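Local structure of sulfide-quinone reductase (Aquifex aeolicus, 3HYW) at residues N75-S80 / T89-K94; P145-A150 / T183-E188; I317-M322 / L411-I416. The protein oxidises hydrogen sulfide with a quinone as electron acceptor, using one FAD per subunit and building up polysulfide that is released typically as cyclooctasulfur. All coordinates share one frame; numbering follows the deposited sequence.

The three contacts come one after another along the chain, and each serves a different part of this FAD-dependent reductase. Interaction 1 (75-80 with 89-94) is a small antiparallel hairpin that holds the adenine end of the FAD. Interaction 2 (145-150 with 183-188) pairs two parallel strands inside a mixed sheet, its centre about 38 Å from that of interaction 1. Interaction 3 (317-322 with 411-416) packs helix 314-332 against the segment following helix 401-411, next to the quinone. Interactions 2 and 3 lie on opposite sides of the chain's centre, their nearest atoms about 18 Å apart. The adenine end of the FAD, a sheet core and the surroundings of the quinone thus each have a contact of their own, and the three do not touch.

Interaction 1. Residues N75-S80 / T89-K94; sequences NEKAES and TTQSGK. With FAD (flavin-adenine dinucleotide), chain G; SO4 (sulfate ion), chain N.
Glu76 and Ser92 show how one carboxylate can secure a turn. Among the side-chain bonds, Glu76 OE1 accepts from Ser92 OG at 2.6 Å, on the syn side and 27° out of the carboxylate plane, and from Ser92 N at 3.0 Å, nearly along the C-O axis. The type I turn Thr90 to Gly93 is thereby tied back to 75-80. Replacing Glu76 by an alanine would probably leave both Ser92 donors without their acceptor and the turn less firmly anchored.

Backbone bonds form a classic beta bulge: Thr89 O accepts hydrogen bonds from both Glu79 N (2.7 Å) and Ser80 N (3.1 Å). Thr89 N donates back to Ser80 O, and Gln91 N separately bonds Lys77 O at 2.9 Å. A water joins Lys77 N to Gln91 OE1.

Ala78 N donates to FAD N1A at 2.9 Å and Ala78 O accepts from N6A, so the backbone reads the adenine edge. With CG anti to the backbone N (chi1 -176°), Lys77 passes alongside N6A, and its NZ bonds a sulfate, probably from the crystallisation liquor, at 2.8 Å.

The hairpin joins strands 78-82 and 87-90; strand 95-97 completes their antiparallel sheet, and Lys95 bonds Thr89 OG1.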
loop_
_atom_site.group_PDB
_atom_site.type_symbol
_atom_site.label_atom_id
_atom_site.label_comp_id
_atom_site.label_asym_id
_atom_site.label_seq_id
_atom_site.Cartn_x
_atom_site.Cartn_y
_atom_site.Cartn_z
ATOM N N ASN A 75 1.154 50.804 -11.391
ATOM C CA ASN A 75 0.503 50.177 -10.248
ATOM C C ASN A 75 -1.003 50.430 -10.286
ATOM O O ASN A 75 -1.539 51.223 -9.511
ATOM C CB ASN A 75 1.112 50.649 -8.925
ATOM C CG ASN A 75 0.603 49.855 -7.734
ATOM O OD1 ASN A 75 0.081 48.741 -7.881
ATOM N ND2 ASN A 75 0.751 50.425 -6.542
ATOM N N GLU A 76 -1.659 49.752 -11.220
ATOM C CA GLU A 76 -3.102 49.818 -11.401
ATOM C C GLU A 76 -3.604 48.459 -11.821
ATOM O O GLU A 76 -2.868 47.664 -12.408
ATOM C CB GLU A 76 -3.454 50.785 -12.525
ATOM C CG GLU A 76 -3.421 52.229 -12.174
ATOM C CD GLU A 76 -4.181 53.051 -13.187
ATOM O OE1 GLU A 76 -5.429 52.975 -13.186
ATOM O OE2 GLU A 76 -3.537 53.762 -13.985
ATOM N N LYS A 77 -4.870 48.201 -11.527
ATOM C CA LYS A 77 -5.560 47.049 -12.071
ATOM C C LYS A 77 -5.838 47.293 -13.554
ATOM O O LYS A 77 -6.365 48.347 -13.931
ATOM C CB LYS A 77 -6.863 46.842 -11.300
ATOM C CG LYS A 77 -7.665 45.617 -11.679
ATOM C CD LYS A 77 -8.979 45.611 -10.910
ATOM C CE LYS A 77 -10.158 45.414 -11.840
ATOM N NZ LYS A 77 -11.423 45.124 -11.094
ATOM N N ALA A 78 -5.458 46.337 -14.396
ATOM C CA ALA A 78 -5.905 46.330 -15.789
ATOM C C ALA A 78 -7.385 45.944 -15.826
ATOM O O ALA A 78 -7.779 44.917 -15.273
ATOM C CB ALA A 78 -5.079 45.376 -16.622
ATOM N N GLU A 79 -8.192 46.788 -16.463
ATOM C CA GLU A 79 -9.649 46.665 -16.428
ATOM C C GLU A 79 -10.205 45.953 -17.659
ATOM O O GLU A 79 -11.057 45.071 -17.543
ATOM C CB GLU A 79 -10.283 48.054 -16.272
ATOM C CG GLU A 79 -11.802 48.074 -16.206
ATOM C CD GLU A 79 -12.358 49.482 -16.068
ATOM O OE1 GLU A 79 -12.350 50.243 -17.069
ATOM O OE2 GLU A 79 -12.816 49.823 -14.957
ATOM N N SER A 80 -9.734 46.343 -18.839
ATOM C CA SER A 80 -10.172 45.689 -20.064
ATOM C C SER A 80 -9.083 45.600 -21.123
ATOM O O SER A 80 -8.066 46.291 -21.055
ATOM C CB SER A 80 -11.446 46.347 -20.629
ATOM O OG SER A 80 -11.202 47.651 -21.102
ATOM N N THR A 89 -6.898 48.960 -21.066
ATOM C CA THR A 89 -7.388 50.090 -20.292
ATOM C C THR A 89 -7.318 49.758 -18.810
ATOM O O THR A 89 -7.739 48.682 -18.392
ATOM C CB THR A 89 -8.836 50.469 -20.682
ATOM O OG1 THR A 89 -8.975 50.421 -22.106
ATOM C CG2 THR A 89 -9.195 51.866 -20.176
ATOM N N THR A 90 -6.776 50.684 -18.023
ATOM C CA THR A 90 -6.671 50.495 -16.579
ATOM C C THR A 90 -7.928 50.990 -15.866
ATOM O O THR A 90 -8.790 51.624 -16.481
ATOM C CB THR A 90 -5.413 51.184 -15.993
ATOM O OG1 THR A 90 -5.493 52.596 -16.207
ATOM C CG2 THR A 90 -4.143 50.644 -16.637
ATOM N N GLN A 91 -8.020 50.702 -14.569
ATOM C CA GLN A 91 -9.173 51.082 -13.753
ATOM C C GLN A 91 -9.426 52.597 -13.737
ATOM O O GLN A 91 -10.575 53.033 -13.730
ATOM C CB GLN A 91 -9.013 50.534 -12.330
ATOM C CG GLN A 91 -10.304 50.487 -11.517
ATOM C CD GLN A 91 -10.294 49.406 -10.441
ATOM O OE1 GLN A 91 -9.263 49.121 -9.828
ATOM N NE2 GLN A 91 -11.457 48.799 -10.207
ATOM N N SER A 92 -8.354 53.389 -13.745
ATOM C CA SER A 92 -8.470 54.850 -13.771
ATOM C C SER A 92 -8.810 55.376 -15.168
ATOM O O SER A 92 -9.097 56.568 -15.342
ATOM C CB SER A 92 -7.192 55.512 -13.250
ATOM O OG SER A 92 -6.116 55.324 -14.153
ATOM N N GLY A 93 -8.769 54.485 -16.158
ATOM C CA GLY A 93 -9.186 54.810 -17.519
ATOM C C GLY A 93 -8.059 55.066 -18.497
ATOM O O GLY A 93 -8.307 55.389 -19.656
ATOM N N LYS A 94 -6.819 54.915 -18.034
ATOM C CA LYS A 94 -5.640 55.098 -18.880
ATOM C C LYS A 94 -5.578 54.042 -19.996
ATOM O O LYS A 94 -5.682 52.845 -19.731
ATOM C CB LYS A 94 -4.365 55.063 -18.026
ATOM C CG LYS A 94 -3.085 55.291 -18.801
ATOM C CD LYS A 94 -1.844 55.076 -17.933
ATOM C CE LYS A 94 -0.569 55.411 -18.711
ATOM N NZ LYS A 94 -0.617 56.783 -19.306
HETATM P PA FAD G . 0.764 35.306 -9.412
HETATM O O1A FAD G . 2.206 35.022 -9.076
HETATM O O2A FAD G . -0.283 35.147 -8.353
HETATM O O5B FAD G . 0.733 36.799 -9.984
HETATM C C5B FAD G . -0.411 37.406 -10.563
HETATM C C4B FAD G . -0.174 38.908 -10.529
HETATM O O4B FAD G . -1.157 39.578 -11.317
HETATM C C3B FAD G . -0.319 39.456 -9.119
HETATM O O3B FAD G . 0.706 40.433 -8.900
HETATM C C2B FAD G . -1.688 40.107 -9.125
HETATM O O2B FAD G . -1.778 41.170 -8.179
HETATM C C1B FAD G . -1.777 40.613 -10.553
HETATM N N9A FAD G . -3.156 40.845 -11.061
HETATM C C8A FAD G . -4.251 40.084 -10.846
HETATM N N7A FAD G . -5.300 40.634 -11.507
HETATM C C5A FAD G . -4.851 41.748 -12.132
HETATM C C6A FAD G . -5.450 42.712 -12.941
HETATM N N6A FAD G . -6.766 42.631 -13.244
HETATM N N1A FAD G . -4.700 43.736 -13.429
HETATM C C2A FAD G . -3.391 43.834 -13.139
HETATM N N3A FAD G . -2.791 42.920 -12.360
HETATM C C4A FAD G . -3.497 41.870 -11.851
HETATM N N1 FAD G . 4.287 26.543 -7.177
HETATM C C2 FAD G . 5.455 25.867 -7.008
HETATM O O2 FAD G . 6.119 25.514 -8.003
HETATM N N3 FAD G . 5.928 25.572 -5.774
HETATM C C4 FAD G . 5.238 25.949 -4.678
HETATM O O4 FAD G . 5.692 25.651 -3.425
HETATM C C4X FAD G . 4.040 26.638 -4.826
HETATM N N5 FAD G . 3.349 27.007 -3.724
HETATM C C5X FAD G . 2.186 27.685 -3.843
HETATM C C6 FAD G . 1.497 28.068 -2.687
HETATM C C7 FAD G . 0.293 28.758 -2.780
HETATM C C7M FAD G . -0.424 29.148 -1.501
HETATM C C8 FAD G . -0.220 29.064 -4.043
HETATM C C8M FAD G . -1.530 29.810 -4.218
HETATM C C9 FAD G . 0.472 28.673 -5.192
HETATM C C9A FAD G . 1.693 27.987 -5.111
HETATM N N10 FAD G . 2.388 27.619 -6.229
HETATM C C10 FAD G . 3.557 26.938 -6.099
HETATM C "C1'" FAD G . 1.824 27.880 -7.574
HETATM C "C2'" FAD G . 2.368 28.998 -8.438
HETATM O "O2'" FAD G . 3.798 28.922 -8.511
HETATM C "C3'" FAD G . 1.862 30.338 -7.903
HETATM O "O3'" FAD G . 0.414 30.332 -7.899
HETATM C "C4'" FAD G . 2.373 31.501 -8.743
HETATM O "O4'" FAD G . 2.224 32.702 -7.975
HETATM C "C5'" FAD G . 1.606 31.614 -10.056
HETATM O "O5'" FAD G . 2.168 32.647 -10.859
HETATM P P FAD G . 1.256 33.651 -11.731
HETATM O O1P FAD G . 2.180 34.643 -12.387
HETATM O O2P FAD G . 0.284 32.868 -12.588
HETATM O O3P FAD G . 0.318 34.398 -10.653
HETATM S S SO4 N . -10.214 41.473 -12.486
HETATM O O1 SO4 N . -10.855 42.493 -11.675
HETATM O O2 SO4 N . -11.037 40.268 -12.401
HETATM O O3 SO4 N . -10.097 41.918 -13.871
HETATM O O4 SO4 N . -8.885 41.212 -11.937
HETATM O O HOH W 1 -6.396 49.998 -9.926
#

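Interaction 2. Residues P145-A150 / T183-E188; sequences PVVIGA and TFITSE
From Val147 facing Thr183 to Gly149 facing Ile185, strands 146-150 and 183-185 run parallel, their axes 4.6 Å apart at closest approach and turned by 23°. Four backbone bonds zip them together: Thr183 N to Val146 O, Ile148 N to Thr183 O, Ile185 N to Ile148 O at 2.8 Å, and Ala150 N to Ile185 O.

Val147, Thr183 and Ile185 share one face of the sheet. Val147 CG2, anti to the backbone N, lies 3.6 Å from Ile185 CD1, and the two branches meet obliquely. At the start of the pairing a water donates to Val146 O at 2.7 Å and also bonds Thr183 OG1, bridging the two strands beside the first backbone bond.

Ile148 and Phe184 occupy the other face. The Phe184 ring, swung out with CG anti to the backbone N (chi1 -167°), brings CE1 to 4.2 Å from Ile148 CG2, while Gly149 CA sits over one ring face, offset toward the rim. A side chain on Gly149 would run into Ile185 O. Helix 158-173 covers this face, with Phe163 and Ala164 on Ile148, and Phe210 meets the Phe184 ring edge-to-face.

Beyond the strand, Thr186 forms an ST turn: its OG1 accepts from Glu188 N at 3.0 Å and donates to the anti lone pair of Glu188 OE1. That carboxylate also bonds Tyr161 and Phe194 N.

The connection through helix 158-173 is a beta-alpha-beta crossover, as expected in this Rossmann-like family. The chemistry implies a division of labour: main-chain polar groups satisfy one another across the strands, while apolar side chains pack on the Ile148 and Phe184 face and, beside Thr183, on the face of Val147 and Ile185.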
loop_
_atom_site.group_PDB
_atom_site.type_symbol
_atom_site.label_atom_id
_atom_site.label_comp_id
_atom_site.label_asym_id
_atom_site.label_seq_id
_atom_site.Cartn_x
_atom_site.Cartn_y
_atom_site.Cartn_z
ATOM N N PRO A 145 -11.185 20.471 16.705
ATOM C CA PRO A 145 -11.030 19.777 15.431
ATOM C C PRO A 145 -10.599 20.696 14.298
ATOM O O PRO A 145 -11.159 21.779 14.114
ATOM C CB PRO A 145 -12.436 19.222 15.149
ATOM C CG PRO A 145 -13.134 19.241 16.439
ATOM C CD PRO A 145 -12.568 20.391 17.205
ATOM N N VAL A 146 -9.594 20.247 13.557
ATOM C CA VAL A 146 -9.145 20.934 12.352
ATOM C C VAL A 146 -9.516 20.112 11.127
ATOM O O VAL A 146 -9.384 18.883 11.121
ATOM C CB VAL A 146 -7.625 21.203 12.395
ATOM C CG1 VAL A 146 -7.091 21.631 11.027
ATOM C CG2 VAL A 146 -7.325 22.267 13.419
ATOM N N VAL A 147 -10.021 20.795 10.107
ATOM C CA VAL A 147 -10.167 20.190 8.790
ATOM C C VAL A 147 -9.621 21.104 7.704
ATOM O O VAL A 147 -9.873 22.311 7.681
ATOM C CB VAL A 147 -11.615 19.651 8.510
ATOM C CG1 VAL A 147 -12.655 20.587 9.032
ATOM C CG2 VAL A 147 -11.836 19.353 7.036
ATOM N N ILE A 148 -8.831 20.505 6.827
ATOM C CA ILE A 148 -8.120 21.224 5.787
ATOM C C ILE A 148 -8.391 20.469 4.494
ATOM O O ILE A 148 -8.613 19.270 4.521
ATOM C CB ILE A 148 -6.593 21.285 6.114
ATOM C CG1 ILE A 148 -6.354 22.143 7.366
ATOM C CG2 ILE A 148 -5.781 21.845 4.935
ATOM C CD1 ILE A 148 -5.072 21.827 8.120
ATOM N N GLY A 149 -8.399 21.165 3.365
ATOM C CA GLY A 149 -8.481 20.457 2.104
ATOM C C GLY A 149 -8.811 21.291 0.894
ATOM O O GLY A 149 -8.458 22.469 0.807
ATOM N N ALA A 150 -9.491 20.646 -0.045
ATOM C CA ALA A 150 -9.800 21.234 -1.336
ATOM C C ALA A 150 -11.255 20.973 -1.709
ATOM O O ALA A 150 -11.769 19.865 -1.541
ATOM C CB ALA A 150 -8.872 20.672 -2.390
ATOM N N THR A 183 -8.221 16.380 10.115
ATOM C CA THR A 183 -8.832 15.669 9.006
ATOM C C THR A 183 -8.588 16.427 7.709
ATOM O O THR A 183 -8.776 17.644 7.635
ATOM C CB THR A 183 -10.354 15.446 9.234
ATOM O OG1 THR A 183 -10.542 14.677 10.428
ATOM C CG2 THR A 183 -10.989 14.701 8.053
ATOM N N PHE A 184 -8.161 15.689 6.694
ATOM C CA PHE A 184 -7.910 16.243 5.378
ATOM C C PHE A 184 -9.029 15.787 4.452
ATOM O O PHE A 184 -9.296 14.593 4.353
ATOM C CB PHE A 184 -6.548 15.756 4.874
ATOM C CG PHE A 184 -6.042 16.495 3.674
ATOM C CD1 PHE A 184 -5.292 17.657 3.825
ATOM C CD2 PHE A 184 -6.285 16.016 2.391
ATOM C CE1 PHE A 184 -4.818 18.355 2.710
ATOM C CE2 PHE A 184 -5.808 16.703 1.275
ATOM C CZ PHE A 184 -5.071 17.873 1.439
ATOM N N ILE A 185 -9.701 16.737 3.800
ATOM C CA ILE A 185 -10.821 16.408 2.899
ATOM C C ILE A 185 -10.559 16.981 1.509
ATOM O O ILE A 185 -10.376 18.185 1.345
ATOM C CB ILE A 185 -12.187 16.924 3.427
ATOM C CG1 ILE A 185 -12.447 16.430 4.853
ATOM C CG2 ILE A 185 -13.324 16.487 2.486
ATOM C CD1 ILE A 185 -13.817 16.803 5.404
ATOM N N THR A 186 -10.537 16.111 0.508
ATOM C CA THR A 186 -10.163 16.542 -0.837
ATOM C C THR A 186 -11.083 16.041 -1.956
ATOM O O THR A 186 -11.697 14.968 -1.859
ATOM C CB THR A 186 -8.679 16.186 -1.139
ATOM O OG1 THR A 186 -8.332 16.649 -2.448
ATOM C CG2 THR A 186 -8.441 14.671 -1.032
ATOM N N SER A 187 -11.176 16.854 -3.008
ATOM C CA SER A 187 -11.836 16.493 -4.257
ATOM C C SER A 187 -11.024 15.473 -5.069
ATOM O O SER A 187 -11.574 14.783 -5.931
ATOM C CB SER A 187 -12.089 17.751 -5.087
ATOM O OG SER A 187 -10.976 18.640 -5.035
ATOM N N GLU A 188 -9.720 15.383 -4.803
ATOM C CA GLU A 188 -8.872 14.360 -5.423
ATOM C C GLU A 188 -9.481 12.985 -5.210
ATOM O O GLU A 188 -10.034 12.719 -4.133
ATOM C CB GLU A 188 -7.482 14.346 -4.793
ATOM C CG GLU A 188 -6.598 15.535 -5.098
ATOM C CD GLU A 188 -5.489 15.623 -4.079
ATOM O OE1 GLU A 188 -5.782 15.987 -2.920
ATOM O OE2 GLU A 188 -4.342 15.282 -4.410
HETATM O O HOH W 2 -10.613 16.848 12.445
#

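Interaction 3. Residues I317-M322 / L411-I416; sequences IEQMAM and LKVHPI. With DCQ (2-decyl-5,6-dimethoxy-3-methylcyclohexa-2,5-diene-1,4-dione), chain H; LMT (dodecyl-beta-D-maltoside), chain I.
Gln319 and Met322 pack against Pro415 and Ile416, a helix-against-loop contact in which helix 314-332 meets the segment between helix 401-411 and strand 416-418. Earlier on the helix, Ile317 touches the FAD, and Glu318 faces the bound decylubiquinone, with OE2 3.3 Å from the quinone O2; both belong to ligand pockets.

Gln319 is the first residue to meet the other segment. Its extended chain crosses Pro415 at about a right angle. Gln319 CB and CG lie against Pro415 O, each at 3.5 Å, and the amide runs past Pro415 CA so that NE2 comes to 3.9 Å from Val413 CG2. The buried NE2 is satisfied by Ser344 OG. Ala321 packs on helix 12-24.

Nearly one turn after Gln319, Met322 closes the contact. CG stands anti to the carbonyl carbon (chi1 -65°), which points the chain at the CB-CG side of the proline, the two side chains crossing at about a right angle; the bend at chi3 leaves CE 3.9 Å from Pro415 CB. Ile416 fits beside the helix backbone: its CG2 touches Met322 CB at 3.8 Å and Gln319 O at 3.6 Å. The Met322 sulfur itself rests against two ring carbons, with SD 3.6 Å from Pro415 CB and 3.7 Å from Pro415 CG.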
loop_
_atom_site.group_PDB
_atom_site.type_symbol
_atom_site.label_atom_id
_atom_site.label_comp_id
_atom_site.label_asym_id
_atom_site.label_seq_id
_atom_site.Cartn_x
_atom_site.Cartn_y
_atom_site.Cartn_z
ATOM N N ILE A 317 5.617 27.576 -15.173
ATOM C CA ILE A 317 5.375 28.974 -15.497
ATOM C C ILE A 317 6.640 29.700 -15.969
ATOM O O ILE A 317 6.579 30.523 -16.884
ATOM C CB ILE A 317 4.748 29.708 -14.290
ATOM C CG1 ILE A 317 3.364 29.126 -13.997
ATOM C CG2 ILE A 317 4.654 31.230 -14.546
ATOM C CD1 ILE A 317 2.781 29.569 -12.696
ATOM N N GLU A 318 7.775 29.407 -15.338
ATOM C CA GLU A 318 9.063 29.931 -15.791
ATOM C C GLU A 318 9.364 29.465 -17.215
ATOM O O GLU A 318 9.896 30.226 -18.025
ATOM C CB GLU A 318 10.196 29.482 -14.858
ATOM C CG GLU A 318 10.199 30.155 -13.481
ATOM C CD GLU A 318 11.365 29.695 -12.622
ATOM O OE1 GLU A 318 12.465 29.452 -13.165
ATOM O OE2 GLU A 318 11.184 29.560 -11.396
ATOM N N GLN A 319 9.035 28.206 -17.500
ATOM C CA GLN A 319 9.167 27.646 -18.845
ATOM C C GLN A 319 8.204 28.289 -19.855
ATOM O O GLN A 319 8.605 28.552 -20.986
ATOM C CB GLN A 319 8.981 26.130 -18.805
ATOM C CG GLN A 319 10.071 25.428 -17.994
ATOM C CD GLN A 319 9.811 23.958 -17.805
ATOM O OE1 GLN A 319 8.725 23.472 -18.105
ATOM N NE2 GLN A 319 10.808 23.232 -17.300
ATOM N N MET A 320 6.948 28.526 -19.448
ATOM C CA MET A 320 5.988 29.312 -20.247
ATOM C C MET A 320 6.570 30.673 -20.569
ATOM O O MET A 320 6.508 31.120 -21.704
ATOM C CB MET A 320 4.687 29.553 -19.486
ATOM C CG MET A 320 3.809 28.343 -19.294
ATOM S SD MET A 320 2.506 28.753 -18.134
ATOM C CE MET A 320 1.829 27.134 -17.786
ATOM N N ALA A 321 7.109 31.327 -19.545
ATOM C CA ALA A 321 7.714 32.652 -19.677
ATOM C C ALA A 321 8.884 32.686 -20.653
ATOM O O ALA A 321 8.975 33.613 -21.462
ATOM C CB ALA A 321 8.147 33.177 -18.309
ATOM N N MET A 322 9.773 31.691 -20.577
ATOM C CA MET A 322 10.910 31.590 -21.511
ATOM C C MET A 322 10.425 31.414 -22.945
ATOM O O MET A 322 10.912 32.083 -23.862
ATOM C CB MET A 322 11.829 30.411 -21.176
ATOM C CG MET A 322 12.563 30.482 -19.864
ATOM S SD MET A 322 13.514 28.959 -19.626
ATOM C CE MET A 322 13.354 28.759 -17.846
ATOM N N LEU A 411 18.722 16.933 -13.380
ATOM C CA LEU A 411 17.411 16.357 -13.693
ATOM C C LEU A 411 17.139 16.123 -15.182
ATOM O O LEU A 411 16.025 15.729 -15.548
ATOM C CB LEU A 411 16.299 17.230 -13.116
ATOM C CG LEU A 411 16.215 17.379 -11.599
ATOM C CD1 LEU A 411 15.329 18.534 -11.275
ATOM C CD2 LEU A 411 15.695 16.113 -10.935
ATOM N N LYS A 412 18.139 16.370 -16.028
ATOM C CA LYS A 412 18.024 16.179 -17.480
ATOM C C LYS A 412 16.890 16.997 -18.112
ATOM O O LYS A 412 16.307 16.586 -19.120
ATOM C CB LYS A 412 17.864 14.689 -17.830
ATOM C CG LYS A 412 19.006 13.791 -17.387
ATOM C CD LYS A 412 18.636 12.324 -17.583
ATOM C CE LYS A 412 19.579 11.392 -16.833
ATOM N NZ LYS A 412 19.311 11.400 -15.360
ATOM N N VAL A 413 16.597 18.158 -17.528
ATOM C CA VAL A 413 15.523 19.027 -18.020
ATOM C C VAL A 413 16.020 20.070 -19.030
ATOM O O VAL A 413 17.073 20.692 -18.846
ATOM C CB VAL A 413 14.682 19.667 -16.856
ATOM C CG1 VAL A 413 15.512 19.877 -15.622
ATOM C CG2 VAL A 413 13.995 20.984 -17.280
ATOM N N HIS A 414 15.266 20.201 -20.121
ATOM C CA HIS A 414 15.414 21.289 -21.069
ATOM C C HIS A 414 14.092 22.039 -20.989
ATOM O O HIS A 414 13.033 21.435 -21.169
ATOM C CB HIS A 414 15.655 20.760 -22.489
ATOM C CG HIS A 414 16.924 19.977 -22.642
ATOM N ND1 HIS A 414 17.031 18.651 -22.275
ATOM C CD2 HIS A 414 18.136 20.329 -23.133
ATOM C CE1 HIS A 414 18.255 18.221 -22.531
ATOM N NE2 HIS A 414 18.946 19.220 -23.052
ATOM N N PRO A 415 14.139 23.348 -20.686
ATOM C CA PRO A 415 12.909 24.087 -20.361
ATOM C C PRO A 415 11.951 24.347 -21.532
ATOM O O PRO A 415 10.736 24.401 -21.326
ATOM C CB PRO A 415 13.432 25.405 -19.785
ATOM C CG PRO A 415 14.796 25.583 -20.380
ATOM C CD PRO A 415 15.348 24.195 -20.594
ATOM N N ILE A 416 12.494 24.521 -22.735
ATOM C CA ILE A 416 11.681 24.817 -23.914
ATOM C C ILE A 416 12.149 23.986 -25.098
ATOM O O ILE A 416 13.297 23.543 -25.141
ATOM C CB ILE A 416 11.672 26.341 -24.272
ATOM C CG1 ILE A 416 13.075 26.844 -24.660
ATOM C CG2 ILE A 416 11.102 27.169 -23.117
ATOM C CD1 ILE A 416 13.116 28.320 -25.065
HETATM O O2 DCQ H . 10.279 26.657 -10.186
HETATM C C2 DCQ H . 11.111 25.861 -9.462
HETATM C C3 DCQ H . 10.656 25.306 -8.271
HETATM O O3 DCQ H . 9.371 25.544 -7.845
HETATM C C3M DCQ H . 9.018 26.674 -7.047
HETATM C C4 DCQ H . 11.499 24.495 -7.525
HETATM O O4 DCQ H . 11.048 23.940 -6.352
HETATM C C4M DCQ H . 11.459 24.450 -5.084
HETATM C C5 DCQ H . 12.794 24.243 -7.969
HETATM O O5 DCQ H . 13.612 23.445 -7.226
HETATM C C1 DCQ H . 12.406 25.613 -9.909
HETATM C C1M DCQ H . 12.872 26.234 -11.205
HETATM C C6 DCQ H . 13.256 24.803 -9.156
HETATM C C7 DCQ H . 14.672 24.517 -9.625
HETATM C C8 DCQ H . 15.705 25.284 -8.805
HETATM C C9 DCQ H . 16.833 25.801 -9.690
HETATM C C10 DCQ H . 18.182 25.226 -9.272
HETATM C C11 DCQ H . 19.074 26.311 -8.678
HETATM C C12 DCQ H . 20.469 26.276 -9.287
HETATM C C13 DCQ H . 21.481 25.682 -8.309
HETATM C C14 DCQ H . 22.913 26.018 -8.714
HETATM C C15 DCQ H . 23.929 25.256 -7.870
HETATM C C16 DCQ H . 25.251 25.991 -7.832
HETATM C C1B LMT I . 19.059 12.098 1.447
HETATM C C2B LMT I . 20.014 12.701 2.491
HETATM C C3B LMT I . 21.004 11.667 3.026
HETATM C C4B LMT I . 20.258 10.429 3.514
HETATM C C5B LMT I . 19.409 9.866 2.369
HETATM C C6B LMT I . 18.645 8.605 2.770
HETATM O O1B LMT I . 19.708 11.928 0.179
HETATM O O2B LMT I . 20.726 13.815 1.941
HETATM O O3B LMT I . 21.772 12.229 4.096
HETATM O "O4'" LMT I . 21.198 9.461 4.000
HETATM O O5B LMT I . 18.480 10.863 1.913
HETATM O O6B LMT I . 17.602 8.929 3.699
HETATM C "C1'" LMT I . 18.772 13.509 -3.644
HETATM C "C2'" LMT I . 19.165 14.493 -2.540
HETATM C "C3'" LMT I . 19.873 13.786 -1.388
HETATM C "C4'" LMT I . 19.030 12.616 -0.877
HETATM C "C5'" LMT I . 18.731 11.680 -2.051
HETATM C "C6'" LMT I . 17.885 10.485 -1.630
HETATM O "O1'" LMT I . 17.940 14.199 -4.578
HETATM O "O2'" LMT I . 20.013 15.517 -3.068
HETATM O "O3'" LMT I . 20.109 14.725 -0.335
HETATM O "O5'" LMT I . 18.047 12.405 -3.083
HETATM O "O6'" LMT I . 18.519 9.274 -2.063
HETATM C C1 LMT I . 18.036 13.708 -5.917
HETATM C C2 LMT I . 18.513 14.808 -6.862
HETATM C C3 LMT I . 17.578 16.015 -6.871
HETATM C C4 LMT I . 17.999 17.018 -7.939
HETATM C C5 LMT I . 17.735 18.452 -7.495
HETATM C C6 LMT I . 17.973 19.424 -8.646
HETATM C C7 LMT I . 18.097 20.859 -8.146
HETATM C C8 LMT I . 19.525 21.378 -8.280
HETATM C C9 LMT I . 20.296 21.219 -6.974
HETATM C C10 LMT I . 21.782 21.488 -7.174
HETATM C C11 LMT I . 22.214 22.751 -6.441
HETATM C C12 LMT I . 23.627 22.613 -5.920
#